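Local atomic coordinates of extracellular ligand-binding receptor (Rhodopseudomonas palustris, PDB entry 3SG0), a protein that probably serves as a periplasmic solute-binding protein of the leucine-binding family, capturing small aromatic acids such as benzoylformate for uptake. Residues A217-Q231 / I243-L257. Numbering follows the deposited sequence.
Sequences AVFIASAGTPAVLPQ and IYQTHGVATEEFIKL. With 173 (benzoyl-formic acid), chain B.
Gln245 directs both amide hydrogens at the segment 217-231. Its NE2 donates to Gln231 OE1 at 2.9 Å, almost dead straight (178°), with OE1 in the amide plane of Gln245 and NE2 in the carbonyl plane of Gln231, and to Ala227 O at 3.1 Å from above that carbonyl's plane. A bend at chi2 (-108°) turns the amide back toward these partners, although its CB sets out away from the segment 217-231. On its other end, OE1 lies 2.7 Å from a water that also reaches Ile220 O and accepts from Ser222 N. A leucine in place of Gln245 would probably leave Gln231 OE1 and Ala227 O without their shared donor and take from the water one of its partners. Backbone pairing is parallel: Tyr244 N to Val218 O and Ile220 N to Tyr244 O join the two strands of a beta-alpha-beta unit, with 242-244 at the sheet's edge. Beyond the strands Gly224 N bonds Gly248 O (2.9 Å), drawing together the loops where Ala223, His247 and Gly248 line the benzoylformate pocket; the ligand's phenyl carbon C1E lies over one face of the His247 ring. Among apolar contacts, Val228 CG2 meets Phe254 CD1 at 3.5 Å, and Ala227 CB touches Val249 CG1, whose CB sits over the centre of the Phe254 ring.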
loop_
_atom_site.group_PDB
_atom_site.type_symbol
_atom_site.label_atom_id
_atom_site.label_comp_id
_atom_site.label_asym_id
_atom_site.label_seq_id
_atom_site.Cartn_x
_atom_site.Cartn_y
_atom_site.Cartn_z
ATOM N N ALA A 217 -5.876 -23.563 8.739
ATOM C CA ALA A 217 -5.932 -22.451 7.802
ATOM C C ALA A 217 -4.515 -22.132 7.387
ATOM O O ALA A 217 -3.562 -22.582 8.024
ATOM C CB ALA A 217 -6.582 -21.243 8.455
ATOM N N VAL A 218 -4.380 -21.356 6.318
ATOM C CA VAL A 218 -3.072 -20.889 5.887
ATOM C C VAL A 218 -3.119 -19.387 5.643
ATOM O O VAL A 218 -4.065 -18.876 5.032
ATOM C CB VAL A 218 -2.592 -21.613 4.614
ATOM C CG1 VAL A 218 -1.244 -21.061 4.163
ATOM C CG2 VAL A 218 -2.482 -23.106 4.868
ATOM N N PHE A 219 -2.097 -18.694 6.143
ATOM C CA PHE A 219 -1.905 -17.277 5.891
ATOM C C PHE A 219 -0.855 -17.073 4.809
ATOM O O PHE A 219 0.229 -17.669 4.861
ATOM C CB PHE A 219 -1.444 -16.567 7.161
ATOM C CG PHE A 219 -1.533 -15.080 7.051
ATOM C CD1 PHE A 219 -2.701 -14.435 7.411
ATOM C CD2 PHE A 219 -0.491 -14.328 6.518
ATOM C CE1 PHE A 219 -2.826 -13.069 7.280
ATOM C CE2 PHE A 219 -0.616 -12.949 6.384
ATOM C CZ PHE A 219 -1.787 -12.327 6.769
ATOM N N ILE A 220 -1.175 -16.217 3.842
ATOM C CA ILE A 220 -0.253 -15.858 2.771
ATOM C C ILE A 220 0.026 -14.356 2.849
ATOM O O ILE A 220 -0.916 -13.555 2.831
ATOM C CB ILE A 220 -0.865 -16.193 1.391
ATOM C CG1 ILE A 220 -1.181 -17.692 1.303
ATOM C CG2 ILE A 220 0.071 -15.736 0.264
ATOM C CD1 ILE A 220 -1.987 -18.078 0.081
ATOM N N ALA A 221 1.303 -13.980 2.938
ATOM C CA ALA A 221 1.698 -12.574 2.956
ATOM C C ALA A 221 2.384 -12.229 1.638
ATOM O O ALA A 221 3.584 -12.458 1.457
ATOM C CB ALA A 221 2.610 -12.273 4.136
ATOM N N SER A 222 1.609 -11.675 0.717
ATOM C CA SER A 222 2.046 -11.452 -0.651
ATOM C C SER A 222 1.328 -10.230 -1.223
ATOM O O SER A 222 0.527 -9.590 -0.536
ATOM C CB SER A 222 1.749 -12.712 -1.470
ATOM O OG SER A 222 2.221 -12.603 -2.798
ATOM N N ALA A 223 1.619 -9.890 -2.472
ATOM C CA ALA A 223 1.010 -8.716 -3.085
ATOM C C ALA A 223 1.052 -8.834 -4.594
ATOM O O ALA A 223 1.984 -9.432 -5.158
ATOM C CB ALA A 223 1.711 -7.451 -2.650
ATOM N N GLY A 224 0.069 -8.231 -5.252
ATOM C CA GLY A 224 0.005 -8.257 -6.699
ATOM C C GLY A 224 -0.304 -9.634 -7.247
ATOM O O GLY A 224 -0.764 -10.528 -6.531
ATOM N N THR A 225 -0.037 -9.815 -8.532
ATOM C CA THR A 225 -0.326 -11.094 -9.150
ATOM C C THR A 225 0.489 -12.278 -8.603
ATOM O O THR A 225 -0.004 -13.393 -8.646
ATOM C CB THR A 225 -0.309 -11.016 -10.691
ATOM O OG1 THR A 225 0.890 -10.369 -11.127
ATOM C CG2 THR A 225 -1.500 -10.205 -11.179
ATOM N N PRO A 226 1.704 -12.045 -8.058
ATOM C CA PRO A 226 2.409 -13.181 -7.441
ATOM C C PRO A 226 1.659 -13.829 -6.275
ATOM O O PRO A 226 2.013 -14.935 -5.882
ATOM C CB PRO A 226 3.709 -12.547 -6.935
ATOM C CG PRO A 226 3.969 -11.449 -7.907
ATOM C CD PRO A 226 2.592 -10.873 -8.188
ATOM N N ALA A 227 0.668 -13.154 -5.699
ATOM C CA ALA A 227 -0.082 -13.716 -4.571
ATOM C C ALA A 227 -1.000 -14.861 -4.977
ATOM O O ALA A 227 -1.457 -15.629 -4.126
ATOM C CB ALA A 227 -0.883 -12.625 -3.879
ATOM N N VAL A 228 -1.305 -14.969 -6.264
ATOM C CA VAL A 228 -2.183 -16.045 -6.727
ATOM C C VAL A 228 -1.515 -17.414 -6.601
ATOM O O VAL A 228 -2.142 -18.388 -6.181
ATOM C CB VAL A 228 -2.659 -15.814 -8.174
ATOM C CG1 VAL A 228 -3.407 -17.029 -8.700
ATOM C CG2 VAL A 228 -3.538 -14.565 -8.241
ATOM N N LEU A 229 -0.238 -17.483 -6.959
ATOM C CA LEU A 229 0.490 -18.747 -7.023
ATOM C C LEU A 229 0.370 -19.622 -5.766
ATOM O O LEU A 229 -0.028 -20.781 -5.857
ATOM C CB LEU A 229 1.957 -18.485 -7.370
ATOM C CG LEU A 229 2.907 -19.678 -7.333
ATOM C CD1 LEU A 229 2.469 -20.746 -8.322
ATOM C CD2 LEU A 229 4.332 -19.233 -7.613
ATOM N N PRO A 230 0.714 -19.092 -4.586
ATOM C CA PRO A 230 0.602 -19.971 -3.411
ATOM C C PRO A 230 -0.826 -20.424 -3.113
ATOM O O PRO A 230 -1.017 -21.539 -2.632
ATOM C CB PRO A 230 1.156 -19.115 -2.262
ATOM C CG PRO A 230 1.107 -17.696 -2.779
ATOM C CD PRO A 230 1.330 -17.795 -4.254
ATOM N N GLN A 231 -1.817 -19.577 -3.384
ATOM C CA GLN A 231 -3.195 -19.959 -3.112
ATOM C C GLN A 231 -3.659 -21.060 -4.072
ATOM O O GLN A 231 -4.256 -22.049 -3.646
ATOM C CB GLN A 231 -4.125 -18.739 -3.151
ATOM C CG GLN A 231 -5.569 -19.097 -2.841
ATOM C CD GLN A 231 -6.295 -18.048 -2.029
ATOM O OE1 GLN A 231 -5.786 -16.954 -1.779
ATOM N NE2 GLN A 231 -7.500 -18.392 -1.596
ATOM N N ILE A 243 -8.130 -19.823 3.680
ATOM C CA ILE A 243 -6.903 -19.142 3.298
ATOM C C ILE A 243 -7.088 -17.642 3.491
ATOM O O ILE A 243 -8.103 -17.060 3.090
ATOM C CB ILE A 243 -6.506 -19.476 1.851
ATOM C CG1 ILE A 243 -6.169 -20.967 1.725
ATOM C CG2 ILE A 243 -5.317 -18.628 1.421
ATOM C CD1 ILE A 243 -5.903 -21.416 0.299
ATOM N N TYR A 244 -6.109 -17.037 4.148
ATOM C CA TYR A 244 -6.110 -15.610 4.430
ATOM C C TYR A 244 -4.989 -14.951 3.649
ATOM O O TYR A 244 -3.913 -15.533 3.486
ATOM C CB TYR A 244 -5.935 -15.391 5.930
ATOM C CG TYR A 244 -7.082 -16.004 6.674
ATOM C CD1 TYR A 244 -8.305 -15.361 6.728
ATOM C CD2 TYR A 244 -6.974 -17.258 7.258
ATOM C CE1 TYR A 244 -9.382 -15.926 7.375
ATOM C CE2 TYR A 244 -8.050 -17.833 7.914
ATOM C CZ TYR A 244 -9.247 -17.164 7.959
ATOM O OH TYR A 244 -10.321 -17.732 8.603
ATOM N N GLN A 245 -5.254 -13.753 3.135
ATOM C CA GLN A 245 -4.251 -12.992 2.410
ATOM C C GLN A 245 -4.122 -11.626 3.081
ATOM O O GLN A 245 -4.498 -11.467 4.247
ATOM C CB GLN A 245 -4.609 -12.893 0.921
ATOM C CG GLN A 245 -4.539 -14.233 0.178
ATOM C CD GLN A 245 -3.354 -14.345 -0.779
ATOM O OE1 GLN A 245 -2.379 -13.599 -0.691
ATOM N NE2 GLN A 245 -3.444 -15.283 -1.713
ATOM N N THR A 246 -3.569 -10.666 2.348
ATOM C CA THR A 246 -3.328 -9.309 2.832
ATOM C C THR A 246 -3.867 -8.311 1.820
ATOM O O THR A 246 -4.248 -8.678 0.706
ATOM C CB THR A 246 -1.830 -9.008 2.989
ATOM O OG1 THR A 246 -1.218 -8.958 1.691
ATOM C CG2 THR A 246 -1.140 -10.039 3.869
ATOM N N HIS A 247 -3.855 -7.032 2.189
ATOM C CA HIS A 247 -4.318 -5.986 1.286
ATOM C C HIS A 247 -3.461 -5.824 0.029
ATOM O O HIS A 247 -3.816 -5.052 -0.859
ATOM C CB HIS A 247 -4.507 -4.650 2.014
ATOM C CG HIS A 247 -3.271 -4.110 2.669
ATOM N ND1 HIS A 247 -3.274 -2.894 3.321
ATOM C CD2 HIS A 247 -2.011 -4.599 2.789
ATOM C CE1 HIS A 247 -2.072 -2.657 3.813
ATOM N NE2 HIS A 247 -1.285 -3.675 3.507
ATOM N N GLY A 248 -2.346 -6.549 -0.058
ATOM C CA GLY A 248 -1.598 -6.631 -1.303
ATOM C C GLY A 248 -2.388 -7.291 -2.426
ATOM O O GLY A 248 -1.999 -7.165 -3.592
ATOM N N VAL A 249 -3.482 -7.977 -2.105
ATOM C CA VAL A 249 -4.246 -8.675 -3.132
ATOM C C VAL A 249 -5.501 -7.930 -3.572
ATOM O O VAL A 249 -6.266 -8.444 -4.386
ATOM C CB VAL A 249 -4.632 -10.121 -2.702
ATOM C CG1 VAL A 249 -3.415 -10.862 -2.151
ATOM C CG2 VAL A 249 -5.802 -10.135 -1.711
ATOM N N ALA A 250 -5.702 -6.717 -3.057
ATOM C CA ALA A 250 -6.981 -6.013 -3.167
ATOM C C ALA A 250 -7.235 -5.388 -4.544
ATOM O O ALA A 250 -7.898 -4.348 -4.653
ATOM C CB ALA A 250 -7.091 -4.974 -2.059
ATOM N N THR A 251 -6.729 -6.046 -5.583
ATOM C CA THR A 251 -6.946 -5.641 -6.965
ATOM C C THR A 251 -7.812 -6.665 -7.692
ATOM O O THR A 251 -7.658 -7.876 -7.509
ATOM C CB THR A 251 -5.617 -5.463 -7.724
ATOM O OG1 THR A 251 -5.907 -5.383 -9.124
ATOM C CG2 THR A 251 -4.646 -6.628 -7.487
ATOM N N GLU A 252 -8.720 -6.183 -8.529
ATOM C CA GLU A 252 -9.530 -7.088 -9.333
ATOM C C GLU A 252 -8.678 -8.001 -10.231
ATOM O O GLU A 252 -9.144 -9.056 -10.655
ATOM C CB GLU A 252 -10.584 -6.316 -10.128
ATOM C CG GLU A 252 -11.773 -5.853 -9.286
ATOM C CD GLU A 252 -11.447 -4.745 -8.291
ATOM O OE1 GLU A 252 -10.496 -3.966 -8.529
ATOM O OE2 GLU A 252 -12.158 -4.656 -7.266
ATOM N N GLU A 253 -7.429 -7.627 -10.502
ATOM C CA GLU A 253 -6.544 -8.509 -11.272
ATOM C C GLU A 253 -6.277 -9.817 -10.538
ATOM O O GLU A 253 -6.105 -10.867 -11.159
ATOM C CB GLU A 253 -5.206 -7.830 -11.570
ATOM C CG GLU A 253 -5.313 -6.604 -12.445
ATOM C CD GLU A 253 -3.959 -6.025 -12.805
ATOM O OE1 GLU A 253 -3.039 -6.814 -13.103
ATOM O OE2 GLU A 253 -3.815 -4.788 -12.785
ATOM N N PHE A 254 -6.221 -9.753 -9.215
ATOM C CA PHE A 254 -6.022 -10.935 -8.386
ATOM C C PHE A 254 -7.246 -11.844 -8.460
ATOM O O PHE A 254 -7.125 -13.068 -8.559
ATOM C CB PHE A 254 -5.733 -10.506 -6.942
ATOM C CG PHE A 254 -5.672 -11.643 -5.956
ATOM C CD1 PHE A 254 -4.486 -12.319 -5.711
ATOM C CD2 PHE A 254 -6.801 -12.017 -5.251
ATOM C CE1 PHE A 254 -4.440 -13.347 -4.797
ATOM C CE2 PHE A 254 -6.757 -13.043 -4.330
ATOM C CZ PHE A 254 -5.569 -13.712 -4.104
ATOM N N ILE A 255 -8.432 -11.249 -8.425
ATOM C CA ILE A 255 -9.668 -12.018 -8.532
ATOM C C ILE A 255 -9.743 -12.707 -9.884
ATOM O O ILE A 255 -10.073 -13.894 -9.971
ATOM C CB ILE A 255 -10.919 -11.132 -8.323
ATOM C CG1 ILE A 255 -10.954 -10.595 -6.887
ATOM C CG2 ILE A 255 -12.203 -11.906 -8.655
ATOM C CD1 ILE A 255 -12.119 -9.664 -6.598
ATOM N N LYS A 256 -9.425 -11.975 -10.944
ATOM C CA LYS A 256 -9.523 -12.515 -12.297
ATOM C C LYS A 256 -8.544 -13.667 -12.517
ATOM O O LYS A 256 -8.912 -14.718 -13.049
ATOM C CB LYS A 256 -9.276 -11.407 -13.319
ATOM C CG LYS A 256 -9.383 -11.849 -14.772
ATOM C CD LYS A 256 -9.155 -10.667 -15.703
ATOM C CE LYS A 256 -9.038 -11.103 -17.153
ATOM N NZ LYS A 256 -8.640 -9.966 -18.030
ATOM N N LEU A 257 -7.299 -13.468 -12.109
ATOM C CA LEU A 257 -6.275 -14.489 -12.290
ATOM C C LEU A 257 -6.522 -15.685 -11.377
ATOM O O LEU A 257 -6.321 -16.837 -11.772
ATOM C CB LEU A 257 -4.891 -13.896 -12.027
ATOM C CG LEU A 257 -3.698 -14.801 -12.335
ATOM C CD1 LEU A 257 -3.628 -15.102 -13.831
ATOM C CD2 LEU A 257 -2.403 -14.162 -11.851
HETATM O O1B 173 B . 4.608 -2.765 0.428
HETATM C C1 173 B . 4.687 -3.637 -0.395
HETATM O O1A 173 B . 5.877 -4.280 -0.714
HETATM C C2 173 B . 3.441 -4.256 -0.969
HETATM O O2 173 B . 3.498 -5.285 -1.573
HETATM C C1G 173 B . 2.162 -3.497 -0.803
HETATM C C2D 173 B . 2.149 -1.996 -1.077
HETATM C C2E 173 B . 0.870 -1.206 -0.889
HETATM C C3 173 B . -0.388 -1.929 -0.411
HETATM C C1E 173 B . -0.343 -3.444 -0.137
HETATM C C1D 173 B . 0.927 -4.245 -0.336
HETATM O O HOH W 1 -1.276 -11.710 0.897
#